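Local structure of putative metalloprotease II (Bacteroides fragilis, 4ON1) at residues Leu340-Val345 and Asp350-Trp355; Ile174-Thr179 and Leu332-Gly337; Ile66-Arg71 and Ile87-Tyr92; Ile107-Lys112 and Leu216-Thr221. The protein probably works as a secreted zinc-dependent endopeptidase of the metzincin type, related to fragilysin, held here as a precursor with its N-terminal domain still attached. All coordinates share one frame; numbering follows the deposited sequence.

Contact 1. Residues Leu340-Val345 and Asp350-Trp355; sequences LGAEHV and DLMYTW. With ZN (zinc ion), chain C.
The carbonyl oxygen of Val345 is gripped twice by a single residue. Thr354 N donates to Val345 O at 3.1 Å and lies in the carbonyl plane, whereas Thr354 OG1 donates to the same Val345 O at 2.8 Å from well above that plane. Tyr353 turns the edge of its ring to this oxygen as well. In return Val345 N donates to Met352 O at 2.9 Å, completing a single backbone bridge between Val345 and Tyr353. The bridge lies next to a zinc ligand and probably helps to hold it. His344 reaches the zinc ion through NE2 at 2.0 Å, and one face of its ring is covered by Thr354 CA, a CH-pi contact of 4.2 Å to the centroid. Asp350 to Tyr353 form a type I turn, the Met-turn of metzincins, which carries its methionine beneath the metal site. Asp350 OD1 braces it by accepting from Met352 N at 2.7 Å, using its anti lone pair in an Asx turn. Met352 CG, anti to its carbonyl carbon (chi1 -55°), meets Ala342 CB at 3.8 Å. Val345 CG2 rests across the Asp350 side chain. The Met-turn thus underlies the histidines of helix 331-340, which ends in a Schellman motif at Gly341, while helix 367-378 packs against both segments through Asn369, which touches Ala342, Val345 and Met352, and its Arg372 forms a salt bridge with Glu343.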
loop_
_atom_site.group_PDB
_atom_site.type_symbol
_atom_site.label_atom_id
_atom_site.label_comp_id
_atom_site.label_asym_id
_atom_site.label_seq_id
_atom_site.Cartn_x
_atom_site.Cartn_y
_atom_site.Cartn_z
ATOM N N LEU A 340 8.718 -6.506 11.304
ATOM C CA LEU A 340 8.935 -5.657 12.476
ATOM C C LEU A 340 8.683 -6.389 13.796
ATOM O O LEU A 340 8.954 -5.848 14.874
ATOM C CB LEU A 340 8.035 -4.425 12.407
ATOM C CG LEU A 340 8.437 -3.362 11.383
ATOM C CD1 LEU A 340 7.274 -2.416 11.127
ATOM C CD2 LEU A 340 9.643 -2.585 11.882
ATOM N N GLY A 341 8.159 -7.608 13.724
ATOM C CA GLY A 341 7.952 -8.403 14.924
ATOM C C GLY A 341 6.523 -8.785 15.265
ATOM O O GLY A 341 6.297 -9.574 16.189
ATOM N N ALA A 342 5.554 -8.258 14.522
ATOM C CA ALA A 342 4.155 -8.565 14.810
ATOM C C ALA A 342 3.819 -10.018 14.475
ATOM O O ALA A 342 4.292 -10.575 13.479
ATOM C CB ALA A 342 3.227 -7.619 14.045
ATOM N N GLU A 343 2.963 -10.615 15.294
ATOM C CA GLU A 343 2.520 -11.985 15.087
ATOM C C GLU A 343 1.032 -12.014 14.766
ATOM O O GLU A 343 0.344 -11.008 14.933
ATOM C CB GLU A 343 2.816 -12.828 16.331
ATOM C CG GLU A 343 4.133 -13.579 16.227
ATOM C CD GLU A 343 4.793 -13.786 17.566
ATOM O OE1 GLU A 343 4.115 -13.615 18.602
ATOM O OE2 GLU A 343 5.997 -14.112 17.576
ATOM N N HIS A 344 0.542 -13.152 14.278
ATOM C CA HIS A 344 -0.880 -13.281 13.988
ATOM C C HIS A 344 -1.694 -13.163 15.275
ATOM O O HIS A 344 -1.247 -13.594 16.334
ATOM C CB HIS A 344 -1.173 -14.613 13.286
ATOM C CG HIS A 344 -0.717 -14.647 11.858
ATOM N ND1 HIS A 344 -0.384 -15.814 11.211
ATOM C CD2 HIS A 344 -0.511 -13.645 10.971
ATOM C CE1 HIS A 344 -0.009 -15.534 9.970
ATOM N NE2 HIS A 344 -0.081 -14.224 9.801
ATOM N N VAL A 345 -2.892 -12.590 15.180
ATOM C CA VAL A 345 -3.781 -12.452 16.337
ATOM C C VAL A 345 -5.208 -12.871 15.972
ATOM O O VAL A 345 -5.518 -13.041 14.794
ATOM C CB VAL A 345 -3.791 -11.003 16.872
ATOM C CG1 VAL A 345 -2.407 -10.582 17.331
ATOM C CG2 VAL A 345 -4.310 -10.051 15.801
ATOM N N ASP A 350 -7.885 -6.567 13.216
ATOM C CA ASP A 350 -6.457 -6.321 13.260
ATOM C C ASP A 350 -5.786 -6.653 11.929
ATOM O O ASP A 350 -6.115 -7.647 11.283
ATOM C CB ASP A 350 -5.811 -7.131 14.386
ATOM C CG ASP A 350 -4.428 -6.621 14.752
ATOM O OD1 ASP A 350 -3.493 -6.775 13.925
ATOM O OD2 ASP A 350 -4.278 -6.074 15.866
ATOM N N LEU A 351 -4.853 -5.799 11.531
ATOM C CA LEU A 351 -4.023 -6.031 10.361
ATOM C C LEU A 351 -3.390 -7.423 10.373
ATOM O O LEU A 351 -3.232 -8.059 9.326
ATOM C CB LEU A 351 -2.929 -4.970 10.288
ATOM C CG LEU A 351 -1.897 -5.216 9.191
ATOM C CD1 LEU A 351 -2.597 -5.219 7.827
ATOM C CD2 LEU A 351 -0.815 -4.157 9.243
ATOM N N MET A 352 -3.022 -7.888 11.562
ATOM C CA MET A 352 -2.310 -9.154 11.708
ATOM C C MET A 352 -3.253 -10.328 12.006
ATOM O O MET A 352 -2.835 -11.337 12.580
ATOM C CB MET A 352 -1.243 -9.037 12.806
ATOM C CG MET A 352 -0.253 -7.893 12.596
ATOM S SD MET A 352 0.485 -7.955 10.949
ATOM C CE MET A 352 1.446 -9.465 11.101
ATOM N N TYR A 353 -4.522 -10.190 11.635
ATOM C CA TYR A 353 -5.476 -11.288 11.779
ATOM C C TYR A 353 -4.967 -12.558 11.089
ATOM O O TYR A 353 -4.480 -12.520 9.952
ATOM C CB TYR A 353 -6.839 -10.895 11.218
ATOM C CG TYR A 353 -7.945 -11.863 11.578
ATOM C CD1 TYR A 353 -8.904 -12.229 10.647
ATOM C CD2 TYR A 353 -8.029 -12.405 12.852
ATOM C CE1 TYR A 353 -9.925 -13.109 10.977
ATOM C CE2 TYR A 353 -9.040 -13.286 13.193
ATOM C CZ TYR A 353 -9.983 -13.635 12.250
ATOM O OH TYR A 353 -10.987 -14.510 12.586
ATOM N N THR A 354 -5.088 -13.672 11.804
ATOM C CA THR A 354 -4.529 -14.959 11.406
ATOM C C THR A 354 -5.155 -15.536 10.140
ATOM O O THR A 354 -4.545 -16.351 9.444
ATOM C CB THR A 354 -4.694 -15.978 12.546
ATOM O OG1 THR A 354 -4.338 -15.361 13.790
ATOM C CG2 THR A 354 -3.825 -17.208 12.320
ATOM N N TRP A 355 -6.375 -15.108 9.843
ATOM C CA TRP A 355 -7.119 -15.644 8.712
ATOM C C TRP A 355 -7.514 -14.523 7.762
ATOM O O TRP A 355 -7.593 -13.364 8.157
ATOM C CB TRP A 355 -8.358 -16.412 9.193
ATOM C CG TRP A 355 -8.047 -17.601 10.071
ATOM C CD1 TRP A 355 -7.755 -18.867 9.658
ATOM C CD2 TRP A 355 -8.011 -17.632 11.509
ATOM N NE1 TRP A 355 -7.534 -19.683 10.741
ATOM C CE2 TRP A 355 -7.683 -18.951 11.889
ATOM C CE3 TRP A 355 -8.215 -16.672 12.507
ATOM C CZ2 TRP A 355 -7.560 -19.336 13.228
ATOM C CZ3 TRP A 355 -8.092 -17.057 13.837
ATOM C CH2 TRP A 355 -7.767 -18.377 14.183
HETATM ZN ZN ZN C . 0.851 -13.190 8.388
#

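Contact 2. Residues Ile174-Thr179 and Leu332-Gly337; sequences IKDYPT and LAHEIG. With ZN (zinc ion), chain C.
A zinc site consistent with the aspartate switch of profragilysin joins Asp176 of a loop and His334 of the zinc-binding helix on one metal ion. The carboxylate binds the zinc ion with both oxygens, Asp176 OD1 at 2.3 Å and Asp176 OD2 at 2.2 Å, whereas His334 NE2 approaches from the helix side at 2.0 Å. Asp176 OD2 stands at the edge of the imidazole, 2.9 Å from His334 NE2; the two atoms share a metal and form no hydrogen bond. Their side chains meet at about a right angle, with the carboxylate and ring planes 36° apart. His334 is the first histidine of the HExxH motif, on helix 331-340, with His338 one turn on and His344 beyond the helix end completing the ligand set. Because such a bidentate carboxylate occupies the place where metzincins usually hold the catalytic water, the geometry is consistent with a latent enzyme. With CG anti to the backbone N (chi1 -179°), the His334 ring stands out from the helix to the metal; ND1 is hydrogen-bonded to Leu351 O in the Met-turn, and, held at both nitrogens, the ring has little freedom to rotate. Ile174 CG2 packs 4.2 Å from His334 NE2, an apolar flank for the ion.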
loop_
_atom_site.group_PDB
_atom_site.type_symbol
_atom_site.label_atom_id
_atom_site.label_comp_id
_atom_site.label_asym_id
_atom_site.label_seq_id
_atom_site.Cartn_x
_atom_site.Cartn_y
_atom_site.Cartn_z
ATOM N N ILE A 174 -3.516 -17.815 7.189
ATOM C CA ILE A 174 -2.468 -17.140 6.440
ATOM C C ILE A 174 -1.140 -17.764 6.866
ATOM O O ILE A 174 -0.887 -17.935 8.060
ATOM C CB ILE A 174 -2.496 -15.609 6.694
ATOM C CG1 ILE A 174 -3.831 -15.017 6.228
ATOM C CG2 ILE A 174 -1.311 -14.911 6.034
ATOM C CD1 ILE A 174 -3.958 -13.524 6.452
ATOM N N LYS A 175 -0.302 -18.118 5.896
ATOM C CA LYS A 175 0.889 -18.922 6.173
ATOM C C LYS A 175 2.124 -18.287 5.543
ATOM O O LYS A 175 2.697 -18.821 4.590
ATOM C CB LYS A 175 0.687 -20.340 5.639
ATOM C CG LYS A 175 1.497 -21.416 6.330
ATOM C CD LYS A 175 0.889 -22.795 6.072
ATOM C CE LYS A 175 -0.519 -22.913 6.657
ATOM N NZ LYS A 175 -1.594 -22.529 5.694
ATOM N N ASP A 176 2.532 -17.147 6.093
ATOM C CA ASP A 176 3.331 -16.185 5.347
ATOM C C ASP A 176 4.659 -15.808 6.018
ATOM O O ASP A 176 5.154 -14.693 5.831
ATOM C CB ASP A 176 2.493 -14.924 5.097
ATOM C CG ASP A 176 1.959 -14.300 6.383
ATOM O OD1 ASP A 176 1.953 -14.971 7.431
ATOM O OD2 ASP A 176 1.522 -13.139 6.332
ATOM N N TYR A 177 5.237 -16.753 6.758
ATOM C CA TYR A 177 6.577 -16.616 7.335
ATOM C C TYR A 177 7.114 -18.009 7.692
ATOM O O TYR A 177 6.328 -18.926 7.906
ATOM C CB TYR A 177 6.556 -15.720 8.580
ATOM C CG TYR A 177 5.598 -16.181 9.656
ATOM C CD1 TYR A 177 5.980 -17.133 10.593
ATOM C CD2 TYR A 177 4.312 -15.665 9.737
ATOM C CE1 TYR A 177 5.103 -17.568 11.585
ATOM C CE2 TYR A 177 3.428 -16.093 10.724
ATOM C CZ TYR A 177 3.830 -17.038 11.641
ATOM O OH TYR A 177 2.955 -17.458 12.616
ATOM N N PRO A 178 8.449 -18.171 7.771
ATOM C CA PRO A 178 8.988 -19.504 8.069
ATOM C C PRO A 178 8.833 -19.849 9.539
ATOM O O PRO A 178 8.726 -18.937 10.353
ATOM C CB PRO A 178 10.468 -19.383 7.707
ATOM C CG PRO A 178 10.777 -17.931 7.904
ATOM C CD PRO A 178 9.517 -17.177 7.553
ATOM N N THR A 179 8.818 -21.134 9.880
ATOM C CA THR A 179 8.719 -21.515 11.283
ATOM C C THR A 179 10.089 -21.513 11.955
ATOM O O THR A 179 10.968 -22.288 11.579
ATOM C CB THR A 179 8.080 -22.913 11.454
ATOM O OG1 THR A 179 8.983 -23.921 10.979
ATOM C CG2 THR A 179 6.771 -23.004 10.680
ATOM N N LEU A 332 0.995 -5.809 1.919
ATOM C CA LEU A 332 2.323 -5.259 2.134
ATOM C C LEU A 332 2.492 -4.854 3.603
ATOM O O LEU A 332 3.497 -5.180 4.241
ATOM C CB LEU A 332 2.574 -4.059 1.210
ATOM C CG LEU A 332 3.952 -3.415 1.384
ATOM C CD1 LEU A 332 5.069 -4.429 1.103
ATOM C CD2 LEU A 332 4.111 -2.171 0.503
ATOM N N ALA A 333 1.495 -4.163 4.146
ATOM C CA ALA A 333 1.561 -3.726 5.535
ATOM C C ALA A 333 1.632 -4.917 6.485
ATOM O O ALA A 333 2.325 -4.871 7.506
ATOM C CB ALA A 333 0.360 -2.845 5.874
ATOM N N HIS A 334 0.896 -5.973 6.151
ATOM C CA HIS A 334 0.879 -7.200 6.949
ATOM C C HIS A 334 2.264 -7.865 6.976
ATOM O O HIS A 334 2.793 -8.185 8.042
ATOM C CB HIS A 334 -0.184 -8.163 6.399
ATOM C CG HIS A 334 -0.305 -9.448 7.159
ATOM N ND1 HIS A 334 -1.322 -9.688 8.057
ATOM C CD2 HIS A 334 0.452 -10.574 7.136
ATOM C CE1 HIS A 334 -1.183 -10.898 8.564
ATOM N NE2 HIS A 334 -0.116 -11.461 8.022
ATOM N N GLU A 335 2.859 -8.053 5.803
ATOM C CA GLU A 335 4.196 -8.645 5.717
ATOM C C GLU A 335 5.218 -7.806 6.477
ATOM O O GLU A 335 6.046 -8.335 7.217
ATOM C CB GLU A 335 4.623 -8.801 4.254
ATOM N N ILE A 336 5.165 -6.492 6.287
ATOM C CA ILE A 336 6.092 -5.608 6.982
ATOM C C ILE A 336 5.836 -5.681 8.490
ATOM O O ILE A 336 6.771 -5.597 9.297
ATOM C CB ILE A 336 5.982 -4.153 6.457
ATOM C CG1 ILE A 336 6.748 -4.024 5.135
ATOM C CG2 ILE A 336 6.520 -3.143 7.465
ATOM C CD1 ILE A 336 6.506 -2.706 4.388
ATOM N N GLY A 337 4.577 -5.885 8.864
ATOM C CA GLY A 337 4.230 -6.156 10.250
ATOM C C GLY A 337 5.038 -7.315 10.813
ATOM O O GLY A 337 5.634 -7.209 11.897
HETATM ZN ZN ZN C . 0.851 -13.190 8.388
#

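Contact 3. Residues Ile66-Arg71 and Ile87-Tyr92; sequences IEESNR and ILSQSY
Two direct hydrogen bonds, one to each oxygen of Glu68, fasten this contact. Tyr92 OH donates to Glu68 OE1 at 2.6 Å, meeting its syn lone pair, while Ser89 OG donates to Glu68 OE2 at 2.8 Å, also on the syn side but 21° out of the carboxylate plane. The extended Glu68 chain meets a tyrosine coming from the opposite direction, carboxylate and ring being turned 37° apart. Two such donors probably stabilise the ionised acid. Each partner belongs to a hairpin bend at the same end of a run of antiparallel strands in the N-terminal fragilysin domain. Glu68 and Arg71 close a two-residue hairpin between strands 52-68 and 71-78, and Ser89 N bonds to Tyr92 O where strand 84-88 gives way to 92-99; Ser89 OG also accepts from Ser91 N, making an ST turn. One water donates to Glu68 OE2 at 2.6 Å and only weakly reaches Ser91 OG; a second bridges the segments, accepting from Arg71 NE and donating to Gln90 OE1. Van der Waals contact adds Arg71, bent at chi2 (-69°), its CD 3.6 Å from Gln90 OE1 at the exposed end. From helix 217-230, Thr221 OG1 is hydrogen-bonded to the Tyr92 hydroxyl.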
loop_
_atom_site.group_PDB
_atom_site.type_symbol
_atom_site.label_atom_id
_atom_site.label_comp_id
_atom_site.label_asym_id
_atom_site.label_seq_id
_atom_site.Cartn_x
_atom_site.Cartn_y
_atom_site.Cartn_z
ATOM N N ILE A 66 8.184 9.126 -0.336
ATOM C CA ILE A 66 8.045 8.104 -1.366
ATOM C C ILE A 66 8.767 8.536 -2.637
ATOM O O ILE A 66 8.572 9.650 -3.130
ATOM C CB ILE A 66 6.567 7.819 -1.705
ATOM C CG1 ILE A 66 5.772 7.483 -0.435
ATOM C CG2 ILE A 66 6.456 6.702 -2.744
ATOM C CD1 ILE A 66 4.273 7.388 -0.676
ATOM N N GLU A 67 9.615 7.657 -3.154
ATOM C CA GLU A 67 10.309 7.916 -4.407
ATOM C C GLU A 67 9.844 6.924 -5.454
ATOM O O GLU A 67 9.954 5.712 -5.269
ATOM C CB GLU A 67 11.821 7.831 -4.218
ATOM C CG GLU A 67 12.611 7.889 -5.510
ATOM C CD GLU A 67 14.034 7.379 -5.340
ATOM O OE1 GLU A 67 14.547 7.399 -4.198
ATOM O OE2 GLU A 67 14.630 6.937 -6.347
ATOM N N GLU A 68 9.297 7.459 -6.538
ATOM C CA GLU A 68 8.740 6.679 -7.634
ATOM C C GLU A 68 9.256 7.258 -8.955
ATOM O O GLU A 68 9.023 8.436 -9.254
ATOM C CB GLU A 68 7.211 6.721 -7.571
ATOM C CG GLU A 68 6.465 6.076 -8.722
ATOM C CD GLU A 68 4.993 6.467 -8.719
ATOM O OE1 GLU A 68 4.206 5.844 -7.967
ATOM O OE2 GLU A 68 4.624 7.420 -9.450
ATOM N N SER A 69 9.986 6.452 -9.720
ATOM C CA SER A 69 10.644 6.938 -10.939
ATOM C C SER A 69 11.463 8.192 -10.670
ATOM O O SER A 69 11.388 9.166 -11.426
ATOM C CB SER A 69 9.613 7.231 -12.031
ATOM O OG SER A 69 8.878 6.064 -12.356
ATOM N N ASN A 70 12.221 8.162 -9.577
ATOM C CA ASN A 70 13.010 9.303 -9.114
ATOM C C ASN A 70 12.190 10.575 -8.924
ATOM O O ASN A 70 12.711 11.679 -9.095
ATOM C CB ASN A 70 14.152 9.587 -10.089
ATOM C CG ASN A 70 15.003 8.366 -10.346
ATOM O OD1 ASN A 70 15.725 7.898 -9.463
ATOM N ND2 ASN A 70 14.927 7.843 -11.565
ATOM N N ARG A 71 10.916 10.423 -8.572
ATOM C CA ARG A 71 10.063 11.580 -8.304
ATOM C C ARG A 71 9.292 11.364 -7.010
ATOM O O ARG A 71 8.944 10.231 -6.682
ATOM C CB ARG A 71 9.080 11.820 -9.444
ATOM C CG ARG A 71 9.702 12.176 -10.795
ATOM C CD ARG A 71 10.355 13.543 -10.799
ATOM N NE ARG A 71 10.860 13.880 -12.130
ATOM C CZ ARG A 71 12.109 13.679 -12.536
ATOM N NH1 ARG A 71 12.988 13.108 -11.725
ATOM N NH2 ARG A 71 12.469 14.027 -13.765
ATOM N N ILE A 87 -3.615 10.121 -2.743
ATOM C CA ILE A 87 -2.245 9.999 -3.219
ATOM C C ILE A 87 -2.027 10.937 -4.393
ATOM O O ILE A 87 -2.854 10.975 -5.297
ATOM C CB ILE A 87 -1.946 8.549 -3.645
ATOM C CG1 ILE A 87 -2.214 7.596 -2.471
ATOM C CG2 ILE A 87 -0.515 8.412 -4.128
ATOM C CD1 ILE A 87 -2.130 6.133 -2.837
ATOM N N LEU A 88 -0.932 11.698 -4.382
ATOM C CA LEU A 88 -0.588 12.524 -5.535
ATOM C C LEU A 88 0.754 12.126 -6.108
ATOM O O LEU A 88 1.789 12.290 -5.466
ATOM C CB LEU A 88 -0.558 14.016 -5.182
ATOM C CG LEU A 88 -0.060 14.885 -6.350
ATOM C CD1 LEU A 88 -0.937 14.730 -7.595
ATOM C CD2 LEU A 88 0.022 16.346 -5.947
ATOM N N SER A 89 0.720 11.592 -7.323
ATOM C CA SER A 89 1.930 11.325 -8.083
ATOM C C SER A 89 1.935 12.231 -9.296
ATOM O O SER A 89 0.899 12.784 -9.656
ATOM C CB SER A 89 1.988 9.858 -8.510
ATOM O OG SER A 89 2.888 9.665 -9.587
ATOM N N GLN A 90 3.083 12.377 -9.940
ATOM C CA GLN A 90 3.132 13.171 -11.157
ATOM C C GLN A 90 2.426 12.465 -12.318
ATOM O O GLN A 90 2.080 13.102 -13.310
ATOM C CB GLN A 90 4.585 13.497 -11.525
ATOM C CG GLN A 90 5.221 14.482 -10.551
ATOM C CD GLN A 90 6.657 14.812 -10.886
ATOM O OE1 GLN A 90 7.138 14.517 -11.982
ATOM N NE2 GLN A 90 7.347 15.447 -9.946
ATOM N N SER A 91 2.187 11.162 -12.174
ATOM C CA SER A 91 1.588 10.346 -13.239
ATOM C C SER A 91 0.143 9.925 -12.967
ATOM O O SER A 91 -0.566 9.469 -13.869
ATOM C CB SER A 91 2.425 9.088 -13.463
ATOM O OG SER A 91 3.765 9.428 -13.751
ATOM N N TYR A 92 -0.280 10.026 -11.714
ATOM C CA TYR A 92 -1.615 9.585 -11.349
ATOM C C TYR A 92 -1.988 10.184 -10.000
ATOM O O TYR A 92 -1.133 10.698 -9.283
ATOM C CB TYR A 92 -1.680 8.051 -11.292
ATOM C CG TYR A 92 -0.763 7.496 -10.232
ATOM C CD1 TYR A 92 -1.187 7.381 -8.910
ATOM C CD2 TYR A 92 0.541 7.132 -10.541
ATOM C CE1 TYR A 92 -0.352 6.900 -7.937
ATOM C CE2 TYR A 92 1.391 6.647 -9.571
ATOM C CZ TYR A 92 0.933 6.538 -8.269
ATOM O OH TYR A 92 1.759 6.069 -7.285
HETATM O O HOH W 1 4.450 6.622 -11.931
HETATM O O HOH W 2 9.261 15.829 -13.251
#

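Contact 4. Residues Ile107-Lys112 and Leu216-Thr221; sequences IVYKDK and LEHDIT
Tyr109 and Ile107 meet His218 where a strand of the N-terminal domain, 102-109, packs against the first turn of helix 217-230, probably the backing helix of the metzincin fold. Tyr109 OH and His218 ND1 lie 2.7 Å apart in a hydrogen bond that either could donate. Each atom sits at the edge of the other's ring, although the ring planes stand 88° to one another. Two residues earlier on the strand, the apolar partner comes from above: Ile107 CG2 lies over the centre of the imidazole, 4.0 Å from its centroid in a CH-pi contact, and Ile107 CD1 comes within 3.5 Å of His218 NE2. The ring reaches both partners because its CG is tucked between the backbone N and the carbonyl carbon (chi1 71°). Glu217 bends at chi2 and brings OE2 to 3.6 Å from Tyr109 CE2, at the edge of the phenol ring, near its plane. Farther out, helix 112-126 supplies the supports. Arg114 pairs with Glu217 OE1 in a salt bridge, and its own backbone N is capped by Asp111 OD2 at the start of that helix. Tyr92 of the adjoining strand adds another ring against Tyr109, and the second imidazole nitrogen, His218 NE2, is hydrogen-bonded to Tyr122 OH.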
loop_
_atom_site.group_PDB
_atom_site.type_symbol
_atom_site.label_atom_id
_atom_site.label_comp_id
_atom_site.label_asym_id
_atom_site.label_seq_id
_atom_site.Cartn_x
_atom_site.Cartn_y
_atom_site.Cartn_z
ATOM N N ILE A 107 -9.533 6.493 -9.129
ATOM C CA ILE A 107 -8.204 6.447 -9.729
ATOM C C ILE A 107 -8.163 7.286 -11.009
ATOM O O ILE A 107 -8.997 7.111 -11.904
ATOM C CB ILE A 107 -7.801 4.979 -10.035
ATOM C CG1 ILE A 107 -7.838 4.139 -8.750
ATOM C CG2 ILE A 107 -6.442 4.906 -10.728
ATOM C CD1 ILE A 107 -8.108 2.653 -8.994
ATOM N N VAL A 108 -7.212 8.214 -11.077
ATOM C CA VAL A 108 -7.012 9.043 -12.261
ATOM C C VAL A 108 -5.546 9.045 -12.682
ATOM O O VAL A 108 -4.667 9.342 -11.883
ATOM C CB VAL A 108 -7.482 10.510 -12.024
ATOM C CG1 VAL A 108 -8.982 10.584 -11.965
ATOM C CG2 VAL A 108 -6.898 11.081 -10.731
ATOM N N TYR A 109 -5.295 8.721 -13.949
ATOM C CA TYR A 109 -3.953 8.782 -14.524
ATOM C C TYR A 109 -3.815 9.978 -15.453
ATOM O O TYR A 109 -4.753 10.322 -16.162
ATOM C CB TYR A 109 -3.635 7.497 -15.287
ATOM C CG TYR A 109 -3.097 6.392 -14.409
ATOM C CD1 TYR A 109 -3.914 5.741 -13.493
ATOM C CD2 TYR A 109 -1.771 5.995 -14.507
ATOM C CE1 TYR A 109 -3.416 4.730 -12.688
ATOM C CE2 TYR A 109 -1.270 4.984 -13.721
ATOM C CZ TYR A 109 -2.095 4.358 -12.810
ATOM O OH TYR A 109 -1.590 3.354 -12.028
ATOM N N LYS A 110 -2.651 10.619 -15.447
ATOM C CA LYS A 110 -2.464 11.802 -16.280
ATOM C C LYS A 110 -2.476 11.448 -17.761
ATOM O O LYS A 110 -3.104 12.134 -18.575
ATOM C CB LYS A 110 -1.168 12.527 -15.930
ATOM C CG LYS A 110 -0.955 13.767 -16.785
ATOM C CD LYS A 110 0.248 14.586 -16.342
ATOM C CE LYS A 110 1.510 13.754 -16.345
ATOM N NZ LYS A 110 2.706 14.568 -15.978
ATOM N N ASP A 111 -1.789 10.369 -18.104
ATOM C CA ASP A 111 -1.678 9.948 -19.496
ATOM C C ASP A 111 -2.913 9.150 -19.913
ATOM O O ASP A 111 -3.241 8.136 -19.295
ATOM C CB ASP A 111 -0.407 9.121 -19.695
ATOM C CG ASP A 111 -0.248 8.635 -21.122
ATOM O OD1 ASP A 111 0.379 9.355 -21.928
ATOM O OD2 ASP A 111 -0.759 7.538 -21.437
ATOM N N LYS A 112 -3.605 9.618 -20.951
ATOM C CA LYS A 112 -4.846 8.980 -21.386
ATOM C C LYS A 112 -4.658 7.520 -21.801
ATOM O O LYS A 112 -5.490 6.672 -21.474
ATOM C CB LYS A 112 -5.472 9.750 -22.555
ATOM C CG LYS A 112 -6.638 9.001 -23.193
ATOM C CD LYS A 112 -7.386 9.793 -24.256
ATOM C CE LYS A 112 -8.649 9.045 -24.686
ATOM N NZ LYS A 112 -9.595 9.889 -25.470
ATOM N N LEU A 216 0.613 -2.460 -10.551
ATOM C CA LEU A 216 0.196 -1.159 -11.058
ATOM C C LEU A 216 0.723 -0.036 -10.171
ATOM O O LEU A 216 0.747 -0.168 -8.951
ATOM C CB LEU A 216 -1.329 -1.089 -11.150
ATOM C CG LEU A 216 -2.014 -2.213 -11.930
ATOM C CD1 LEU A 216 -3.534 -1.990 -11.982
ATOM C CD2 LEU A 216 -1.424 -2.351 -13.336
ATOM N N GLU A 217 1.127 1.074 -10.791
ATOM C CA GLU A 217 1.733 2.191 -10.066
ATOM C C GLU A 217 0.914 2.641 -8.853
ATOM O O GLU A 217 1.447 2.738 -7.746
ATOM C CB GLU A 217 1.943 3.377 -11.020
ATOM C CG GLU A 217 2.777 3.051 -12.253
ATOM C CD GLU A 217 1.929 2.605 -13.426
ATOM O OE1 GLU A 217 1.323 1.519 -13.319
ATOM O OE2 GLU A 217 1.849 3.332 -14.444
ATOM N N HIS A 218 -0.379 2.889 -9.051
ATOM C CA HIS A 218 -1.229 3.371 -7.965
ATOM C C HIS A 218 -1.490 2.297 -6.908
ATOM O O HIS A 218 -1.744 2.616 -5.751
ATOM C CB HIS A 218 -2.565 3.875 -8.510
ATOM C CG HIS A 218 -3.458 2.782 -8.993
ATOM N ND1 HIS A 218 -3.329 2.213 -10.242
ATOM C CD2 HIS A 218 -4.471 2.124 -8.380
ATOM C CE1 HIS A 218 -4.238 1.267 -10.386
ATOM N NE2 HIS A 218 -4.944 1.189 -9.268
ATOM N N ASP A 219 -1.465 1.027 -7.305
ATOM C CA ASP A 219 -1.604 -0.054 -6.329
ATOM C C ASP A 219 -0.435 -0.069 -5.343
ATOM O O ASP A 219 -0.628 -0.254 -4.143
ATOM C CB ASP A 219 -1.699 -1.418 -7.022
ATOM C CG ASP A 219 -3.096 -1.718 -7.536
ATOM O OD1 ASP A 219 -4.074 -1.199 -6.952
ATOM O OD2 ASP A 219 -3.217 -2.488 -8.513
ATOM N N ILE A 220 0.775 0.127 -5.855
ATOM C CA ILE A 220 1.959 0.123 -5.002
ATOM C C ILE A 220 1.858 1.204 -3.932
ATOM O O ILE A 220 2.110 0.951 -2.751
ATOM C CB ILE A 220 3.239 0.315 -5.834
ATOM C CG1 ILE A 220 3.392 -0.854 -6.812
ATOM C CG2 ILE A 220 4.464 0.400 -4.933
ATOM C CD1 ILE A 220 4.527 -0.683 -7.811
ATOM N N THR A 221 1.485 2.414 -4.340
ATOM C CA THR A 221 1.410 3.506 -3.377
ATOM C C THR A 221 0.152 3.392 -2.509
ATOM O O THR A 221 0.137 3.880 -1.386
ATOM C CB THR A 221 1.479 4.873 -4.067
ATOM O OG1 THR A 221 0.531 4.927 -5.138
ATOM C CG2 THR A 221 2.903 5.088 -4.634
#

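From the N terminus, contact 3 comes first and closes a short loop of little more than two strands, 71-78 and 84-88, within the N-terminal domain. Contact 4 then opens at strand 102-109 and closes about a hundred residues later on helix 217-230, tying that domain to the catalytic part. Before it closes, contact 2 opens at 174-179, so contacts 4 and 2 cross; contact 2 closes on helix 331-340. Contact 1 follows in series, a local loop with four residues between its segments. Contacts 3 and 4 adjoin, their centres 9 Å apart, as do contacts 1 and 2 around the zinc ion, on the opposite side of the chain's centre.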